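Local coordinates for glycoside hydrolase family protein (Novosphingobium sp. PP1Y, PDB 6Q2F) that probably hydrolyses alpha-L-rhamnosides, releasing terminal L-rhamnose from glycosides, at residues S504-E509 / L585-M591; M606-W610 / L622-M626. All blocks are in the same frame, centred on the assembly; numbering follows the deposited sequence.

How the contacts relate
Both contacts lie within the alpha-L-rhamnosidase family region, on neighbouring parts of one parallel barrel, with centres about 13 Å apart. Contact 1 joins two loops that follow successive strands and holds two of the five sodium ligands. Contact 2 packs the next strand against the helix that follows it. Glu586 connects them: its OE2, a metal ligand in contact 1, lies 3.5 Å from Ala608 CB of contact 2, while its CG meets Leu622 CD2 at 3.6 Å. The side chain of Ala608 is itself about 5 Å from the sodium ion. Contact 2 therefore lies directly beside the metal site that contact 1 helps to build.

Contact 1: residues S504-E509 / L585-M591; sequences SIEVGE and LEDHRPM. With NA (sodium ion), chain B.
Ser504 and Glu586 meet through a sodium ion, bound by Ser504 OG at 2.6 Å and by one carboxylate oxygen, Glu586 OE2, at 2.4 Å. A neutral hydroxyl and an anionic carboxylate, both hard oxygen donors, suit this hard cation. The Glu586 chain is fully extended, with CG anti to the backbone N (chi1 -177°), and this carries its carboxylate out to the metal. Asp503, Glu583 and Glu644 complete the site.

Away from the ion, the tightest apolar packing is between Ile505 and Met591, modelled as selenomethionine. The two side chains cross at about a right angle, and SE lies against both branches, 3.6 Å from CG2 and 3.8 Å from CD1 of Ile505. A bend at the last torsion of Met591 (chi3 -62°) turns its methyl group aside after the selenium has met Ile505. A flexible, unbranched chain is well suited to pack around a beta-branched one, and helix 543-575 covers both residues, with Tyr566 on Ile505 and Leu561 on Met591. Pro590 is packed too, pointing its ring at segment 504-509 with CG 3.6 Å from Ile505 O, and Glu509 OE1 lies 3.6 Å from Met591 CA.

Looser and wetter are Glu506, an exposed side chain with little more than its CG near the proline, and the water-linked backbones. Two waters bridge them: one donates to Ile505 O and to Leu585 O, and another accepts from Gly508 N (2.8 Å) while donating to Pro590 O. Gly508 adopts a positive phi of 87° where a beta carbon would collide with the preceding carbonyl oxygen.

These loops leave the C-terminal ends of strands 497-502 and 579-582, the end of a beta/alpha barrel where glycoside hydrolases of this fold place their active site.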
ATOM      1  N   SER A 504       6.598  -2.868   2.330  1.00 25.06           N
ATOM      2  CA  SER A 504       5.654  -2.058   3.101  1.00 26.62           C
ATOM      3  C   SER A 504       5.890  -2.277   4.594  1.00 27.03           C
ATOM      4  O   SER A 504       6.247  -3.373   5.030  1.00 29.41           O
ATOM      5  CB  SER A 504       4.216  -2.413   2.715  1.00 26.38           C
ATOM      6  OG  SER A 504       4.020  -3.799   2.849  1.00 31.74           O
ATOM      7  N   ILE A 505       5.716  -1.214   5.389  1.00 28.01           N
ATOM      8  CA  ILE A 505       6.257  -1.191   6.747  1.00 26.00           C
ATOM      9  C   ILE A 505       5.169  -1.487   7.767  1.00 26.55           C
ATOM     10  O   ILE A 505       4.063  -0.944   7.697  1.00 28.12           O
ATOM     11  CB  ILE A 505       6.956   0.145   7.060  1.00 28.71           C
ATOM     12  CG1 ILE A 505       7.688   0.021   8.397  1.00 25.32           C
ATOM     13  CG2 ILE A 505       5.977   1.303   7.105  1.00 26.93           C
ATOM     14  CD1 ILE A 505       8.768   1.142   8.584  1.00 20.73           C
ATOM     15  N   GLU A 506       5.486  -2.379   8.702  1.00 28.18           N
ATOM     16  CA  GLU A 506       4.632  -2.663   9.852  1.00 33.05           C
ATOM     17  C   GLU A 506       5.557  -3.147  10.968  1.00 31.68           C
ATOM     18  O   GLU A 506       5.924  -4.324  11.002  1.00 35.64           O
ATOM     19  CB  GLU A 506       3.566  -3.697   9.512  1.00 33.50           C
ATOM     20  CG  GLU A 506       2.538  -3.896  10.602  1.00 47.21           C
ATOM     21  CD  GLU A 506       1.597  -5.049  10.294  1.00 66.43           C
ATOM     22  OE1 GLU A 506       1.493  -5.451   9.114  1.00 63.19           O
ATOM     23  OE2 GLU A 506       0.967  -5.562  11.245  1.00 81.32           O
ATOM     24  N   VAL A 507       5.948  -2.225  11.858  1.00 26.97           N
ATOM     25  CA  VAL A 507       6.946  -2.508  12.886  1.00 24.41           C
ATOM     26  C   VAL A 507       6.445  -2.100  14.268  1.00 30.52           C
ATOM     27  O   VAL A 507       7.235  -1.993  15.212  1.00 34.34           O
ATOM     28  CB  VAL A 507       8.280  -1.814  12.561  1.00 24.46           C
ATOM     29  CG1 VAL A 507       8.875  -2.388  11.275  1.00 19.44           C
ATOM     30  CG2 VAL A 507       8.101  -0.272  12.458  1.00 20.00           C
ATOM     31  N   GLY A 508       5.141  -1.885  14.408  1.00 30.10           N
ATOM     32  CA  GLY A 508       4.594  -1.460  15.689  1.00 26.83           C
ATOM     33  C   GLY A 508       4.631   0.049  15.850  1.00 34.16           C
ATOM     34  O   GLY A 508       4.958   0.793  14.923  1.00 30.31           O
ATOM     35  N   GLU A 509       4.304   0.510  17.061  1.00 29.21           N
ATOM     36  CA  GLU A 509       4.054   1.933  17.301  1.00 29.14           C
ATOM     37  C   GLU A 509       5.155   2.488  18.192  1.00 33.68           C
ATOM     38  O   GLU A 509       5.084   2.373  19.417  1.00 32.72           O
ATOM     39  CB  GLU A 509       2.678   2.145  17.932  1.00 24.40           C
ATOM     40  CG  GLU A 509       1.509   1.483  17.167  1.00 28.41           C
ATOM     41  CD  GLU A 509       1.572   1.755  15.665  1.00 37.72           C
ATOM     42  OE1 GLU A 509       1.939   2.879  15.281  1.00 37.27           O
ATOM     43  OE2 GLU A 509       1.275   0.823  14.883  1.00 34.98           O
ATOM     44  N   LEU A 585       3.025   2.589   3.385  1.00 25.50           N
ATOM     45  CA  LEU A 585       2.007   2.012   4.271  1.00 28.15           C
ATOM     46  C   LEU A 585       1.196   0.876   3.686  1.00 29.66           C
ATOM     47  O   LEU A 585       1.017  -0.116   4.314  1.00 26.15           O
ATOM     48  CB  LEU A 585       1.103   3.082   4.880  1.00 27.37           C
ATOM     49  CG  LEU A 585       1.788   4.277   5.515  1.00 31.32           C
ATOM     50  CD1 LEU A 585       0.805   5.330   5.941  1.00 25.11           C
ATOM     51  CD2 LEU A 585       2.651   3.865   6.658  1.00 26.62           C
ATOM     52  N   GLU A 586       0.742   1.073   2.460  1.00 24.45           N
ATOM     53  CA  GLU A 586      -0.009   0.082   1.680  1.00 27.75           C
ATOM     54  C   GLU A 586      -1.420  -0.146   2.200  1.00 30.03           C
ATOM     55  O   GLU A 586      -2.387  -0.009   1.439  1.00 28.80           O
ATOM     56  CB  GLU A 586       0.725  -1.272   1.604  1.00 26.34           C
ATOM     57  CG  GLU A 586      -0.031  -2.299   0.729  1.00 28.85           C
ATOM     58  CD  GLU A 586       0.672  -3.642   0.618  1.00 35.51           C
ATOM     59  OE1 GLU A 586       0.011  -4.650   0.914  1.00 37.26           O
ATOM     60  OE2 GLU A 586       1.857  -3.689   0.234  1.00 35.65           O
ATOM     61  N   ASP A 587      -1.552  -0.493   3.479  1.00 26.64           N
ATOM     62  CA  ASP A 587      -2.798  -1.017   4.044  1.00 24.03           C
ATOM     63  C   ASP A 587      -3.237  -0.138   5.216  1.00 31.20           C
ATOM     64  O   ASP A 587      -2.700  -0.253   6.324  1.00 32.81           O
ATOM     65  CB  ASP A 587      -2.602  -2.477   4.475  1.00 28.19           C
ATOM     66  CG  ASP A 587      -3.894  -3.156   4.908  1.00 33.00           C
ATOM     67  OD1 ASP A 587      -4.975  -2.554   4.774  1.00 31.08           O
ATOM     68  OD2 ASP A 587      -3.817  -4.318   5.371  1.00 38.21           O
ATOM     69  N   HIS A 588      -4.232   0.720   4.963  1.00 28.44           N
ATOM     70  CA  HIS A 588      -4.801   1.643   5.965  1.00 28.05           C
ATOM     71  C   HIS A 588      -3.660   2.408   6.639  1.00 28.14           C
ATOM     72  O   HIS A 588      -2.830   3.013   5.948  1.00 28.72           O
ATOM     73  CB  HIS A 588      -5.697   0.868   6.905  1.00 31.96           C
ATOM     74  CG  HIS A 588      -6.885   0.268   6.233  1.00 35.76           C
ATOM     75  ND1 HIS A 588      -6.820  -0.912   5.527  1.00 35.27           N
ATOM     76  CD2 HIS A 588      -8.166   0.691   6.145  1.00 33.90           C
ATOM     77  CE1 HIS A 588      -8.015  -1.198   5.043  1.00 39.99           C
ATOM     78  NE2 HIS A 588      -8.850  -0.241   5.401  1.00 35.15           N
ATOM     79  N   ARG A 589      -3.565   2.403   7.969  1.00 27.93           N
ATOM     80  CA  ARG A 589      -2.654   3.281   8.693  1.00 28.77           C
ATOM     81  C   ARG A 589      -1.933   2.464   9.753  1.00 33.37           C
ATOM     82  O   ARG A 589      -2.294   2.496  10.938  1.00 37.63           O
ATOM     83  CB  ARG A 589      -3.410   4.469   9.296  1.00 33.35           C
ATOM     84  CG  ARG A 589      -2.479   5.550   9.886  1.00 29.59           C
ATOM     85  CD  ARG A 589      -3.250   6.777  10.344  1.00 30.22           C
ATOM     86  NE  ARG A 589      -2.367   7.942  10.412  1.00 33.70           N
ATOM     87  CZ  ARG A 589      -2.756   9.177  10.706  1.00 28.73           C
ATOM     88  NH1 ARG A 589      -4.035   9.437  10.977  1.00 21.90           N
ATOM     89  NH2 ARG A 589      -1.859  10.155  10.727  1.00 27.15           N
ATOM     90  N   PRO A 590      -0.917   1.697   9.355  1.00 30.92           N
ATOM     91  CA  PRO A 590      -0.232   0.828  10.322  1.00 28.70           C
ATOM     92  C   PRO A 590       0.665   1.593  11.285  1.00 32.64           C
ATOM     93  O   PRO A 590       0.948   1.088  12.375  1.00 30.12           O
ATOM     94  CB  PRO A 590       0.586  -0.110   9.427  1.00 27.36           C
ATOM     95  CG  PRO A 590       0.848   0.701   8.220  1.00 26.47           C
ATOM     96  CD  PRO A 590      -0.374   1.548   8.002  1.00 26.74           C
HETATM   97  N   MSE A 591       1.120   2.787  10.909  1.00 31.02           N
HETATM   98  CA  MSE A 591       1.934   3.628  11.791  1.00 29.54           C
HETATM   99  C   MSE A 591       1.850   5.074  11.310  1.00 34.47           C
HETATM  100  O   MSE A 591       1.247   5.341  10.269  1.00 28.25           O
HETATM  101  CB  MSE A 591       3.384   3.180  11.800  1.00 24.10           C
HETATM  102  CG  MSE A 591       4.064   3.413  10.463  1.00 30.59           C
HETATM  103 SE   MSE A 591       5.928   2.884  10.340  1.00 39.31          SE
HETATM  104  CE  MSE A 591       6.749   4.043  11.678  1.00 33.83           C
TER
HETATM  105 NA    NA B1201       3.864  -4.953   0.492  1.00 37.66          NA
HETATM  106  O   HOH W   1       2.215  -1.966   6.221  1.00 31.78           O
HETATM  107  O   HOH W   2       2.768  -1.492  12.926  1.00 46.61           O

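Contact 2: residues M606-W610 / L622-M626; sequences MAALW and LIADM
In the beta-alpha-beta unit made of strand 604-610, helix 620-636 and strand 642-649, the first strand and the helix meet where Ala607 to Trp610 pack on Leu622, Asp625 and Met626. The short segments run nearly antiparallel, at 153° and 7.0 Å between axes. Alanine permits this closeness: Ala607 CB sits 3.4 Å from Met626 CA, almost on the helix backbone, and also touches the Asp625 carboxylate.

Met626, a selenomethionine, runs past Ala607 and then bends at chi3, which brings its terminal CE to 3.9 Å from Leu609 CD1. Next to it Leu622 spreads its two branches over the strand. Its CB touches Ala608 O, and Leu622 CD1 approaches the indole obliquely, 3.5 Å from Trp610 CD1. Leucine suits this place because its two methyls reach different strand residues, CD1 at Trp610 and CD2 near Ala608.

Asp625 is the polar exception in a buried interface. With CG anti to the backbone N (chi1 -174°), the carboxylate is carried toward the strand, where OD2 accepts a weak hydrogen bond from Ala608 N, 3.1 Å long and bent to 121°. The stronger partner is Arg599, whose guanidinium forms a salt bridge with Asp625 OD1 and also bonds Met606 O, which probably offsets the buried charge of Asp625.

In the barrel, strand 604-610 lies between parallel strands 579-582 and 642-649, bonding to Gly582 on one and to Ala642, Glu644 and Met646 on the other. Helix 657-670 adds Glu667 against Leu609 and Met626, while Glu586 of the preceding loop covers Leu622 and Asp625.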
HETATM    1  N   MSE A 606       6.648   2.620  -5.091  1.00 23.86           N
HETATM    2  CA  MSE A 606       6.062   1.325  -5.274  1.00 22.98           C
HETATM    3  C   MSE A 606       4.825   1.148  -4.403  1.00 24.38           C
HETATM    4  O   MSE A 606       4.754   1.631  -3.272  1.00 26.97           O
HETATM    5  CB  MSE A 606       7.098   0.219  -4.947  1.00 23.74           C
HETATM    6  CG  MSE A 606       6.623  -1.159  -5.349  1.00 24.61           C
HETATM    7 SE   MSE A 606       8.124  -2.368  -5.240  0.84 22.31          SE
HETATM    8  CE  MSE A 606       7.238  -4.051  -5.727  1.00 20.93           C
ATOM      9  N   ALA A 607       3.841   0.458  -4.967  1.00 19.79           N
ATOM     10  CA  ALA A 607       2.586   0.173  -4.287  1.00 21.26           C
ATOM     11  C   ALA A 607       2.279  -1.308  -4.504  1.00 24.76           C
ATOM     12  O   ALA A 607       3.159  -2.102  -4.850  1.00 24.38           O
ATOM     13  CB  ALA A 607       1.497   1.114  -4.814  1.00 20.20           C
ATOM     14  N   ALA A 608       1.022  -1.693  -4.288  1.00 23.27           N
ATOM     15  CA  ALA A 608       0.600  -3.085  -4.401  1.00 27.24           C
ATOM     16  C   ALA A 608      -0.829  -3.142  -4.941  1.00 31.51           C
ATOM     17  O   ALA A 608      -1.607  -2.192  -4.798  1.00 29.62           O
ATOM     18  CB  ALA A 608       0.670  -3.827  -3.043  1.00 20.33           C
ATOM     19  N   LEU A 609      -1.170  -4.268  -5.567  1.00 26.25           N
ATOM     20  CA  LEU A 609      -2.561  -4.558  -5.917  1.00 24.14           C
ATOM     21  C   LEU A 609      -2.805  -6.053  -5.830  1.00 26.58           C
ATOM     22  O   LEU A 609      -2.075  -6.833  -6.443  1.00 34.09           O
ATOM     23  CB  LEU A 609      -2.949  -4.069  -7.321  1.00 25.45           C
ATOM     24  CG  LEU A 609      -4.394  -4.553  -7.592  1.00 33.45           C
ATOM     25  CD1 LEU A 609      -5.452  -3.716  -6.815  1.00 26.90           C
ATOM     26  CD2 LEU A 609      -4.756  -4.646  -9.080  1.00 35.87           C
ATOM     27  N   TRP A 610      -3.834  -6.436  -5.080  1.00 24.27           N
ATOM     28  CA  TRP A 610      -4.241  -7.826  -4.953  1.00 25.95           C
ATOM     29  C   TRP A 610      -5.319  -8.160  -5.986  1.00 28.20           C
ATOM     30  O   TRP A 610      -6.079  -7.293  -6.421  1.00 35.59           O
ATOM     31  CB  TRP A 610      -4.784  -8.109  -3.551  1.00 20.72           C
ATOM     32  CG  TRP A 610      -3.739  -8.197  -2.474  1.00 34.69           C
ATOM     33  CD1 TRP A 610      -2.608  -7.448  -2.366  1.00 38.10           C
ATOM     34  CD2 TRP A 610      -3.740  -9.088  -1.364  1.00 38.03           C
ATOM     35  NE1 TRP A 610      -1.903  -7.821  -1.259  1.00 37.39           N
ATOM     36  CE2 TRP A 610      -2.578  -8.830  -0.625  1.00 40.06           C
ATOM     37  CE3 TRP A 610      -4.614 -10.086  -0.922  1.00 48.85           C
ATOM     38  CZ2 TRP A 610      -2.266  -9.524   0.541  1.00 39.06           C
ATOM     39  CZ3 TRP A 610      -4.298 -10.781   0.231  1.00 50.27           C
ATOM     40  CH2 TRP A 610      -3.131 -10.495   0.948  1.00 45.78           C
ATOM     41  N   LEU A 622      -5.534  -0.167  -1.598  1.00 28.45           N
ATOM     42  CA  LEU A 622      -4.520  -0.422  -2.615  1.00 30.31           C
ATOM     43  C   LEU A 622      -4.666   0.514  -3.807  1.00 29.50           C
ATOM     44  O   LEU A 622      -3.688   0.765  -4.511  1.00 33.04           O
ATOM     45  CB  LEU A 622      -4.597  -1.888  -3.058  1.00 26.52           C
ATOM     46  CG  LEU A 622      -4.351  -2.892  -1.918  1.00 29.72           C
ATOM     47  CD1 LEU A 622      -4.259  -4.325  -2.430  1.00 27.35           C
ATOM     48  CD2 LEU A 622      -3.078  -2.528  -1.196  1.00 25.66           C
ATOM     49  N   ILE A 623      -5.879   1.008  -4.064  1.00 28.70           N
ATOM     50  CA  ILE A 623      -6.059   2.071  -5.052  1.00 21.93           C
ATOM     51  C   ILE A 623      -5.354   3.340  -4.578  1.00 23.84           C
ATOM     52  O   ILE A 623      -4.553   3.938  -5.299  1.00 28.37           O
ATOM     53  CB  ILE A 623      -7.558   2.324  -5.306  1.00 27.58           C
ATOM     54  CG1 ILE A 623      -8.292   1.045  -5.772  1.00 33.16           C
ATOM     55  CG2 ILE A 623      -7.742   3.503  -6.258  1.00 31.85           C
ATOM     56  CD1 ILE A 623      -7.727   0.376  -7.016  1.00 33.66           C
ATOM     57  N   ALA A 624      -5.638   3.752  -3.338  1.00 25.54           N
ATOM     58  CA  ALA A 624      -4.946   4.900  -2.747  1.00 24.94           C
ATOM     59  C   ALA A 624      -3.438   4.685  -2.712  1.00 25.43           C
ATOM     60  O   ALA A 624      -2.669   5.601  -3.025  1.00 28.18           O
ATOM     61  CB  ALA A 624      -5.481   5.164  -1.337  1.00 21.31           C
ATOM     62  N   ASP A 625      -3.006   3.467  -2.366  1.00 25.94           N
ATOM     63  CA  ASP A 625      -1.578   3.155  -2.311  1.00 24.45           C
ATOM     64  C   ASP A 625      -0.909   3.417  -3.657  1.00 25.21           C
ATOM     65  O   ASP A 625       0.150   4.062  -3.732  1.00 25.81           O
ATOM     66  CB  ASP A 625      -1.393   1.694  -1.881  1.00 24.92           C
ATOM     67  CG  ASP A 625       0.065   1.321  -1.647  1.00 30.16           C
ATOM     68  OD1 ASP A 625       0.856   2.200  -1.244  1.00 33.55           O
ATOM     69  OD2 ASP A 625       0.413   0.136  -1.893  1.00 29.18           O
HETATM   70  N   MSE A 626      -1.525   2.938  -4.737  1.00 24.18           N
HETATM   71  CA  MSE A 626      -0.980   3.109  -6.076  1.00 23.57           C
HETATM   72  C   MSE A 626      -1.069   4.553  -6.556  1.00 24.71           C
HETATM   73  O   MSE A 626      -0.182   5.048  -7.253  1.00 25.08           O
HETATM   74  CB  MSE A 626      -1.712   2.204  -7.079  1.00 19.48           C
HETATM   75  CG  MSE A 626      -1.357   0.725  -7.019  1.00 29.52           C
HETATM   76 SE   MSE A 626      -2.384  -0.249  -8.430  1.00 33.69          SE
HETATM   77  CE  MSE A 626      -4.167  -0.159  -7.656  1.00 20.15           C
TER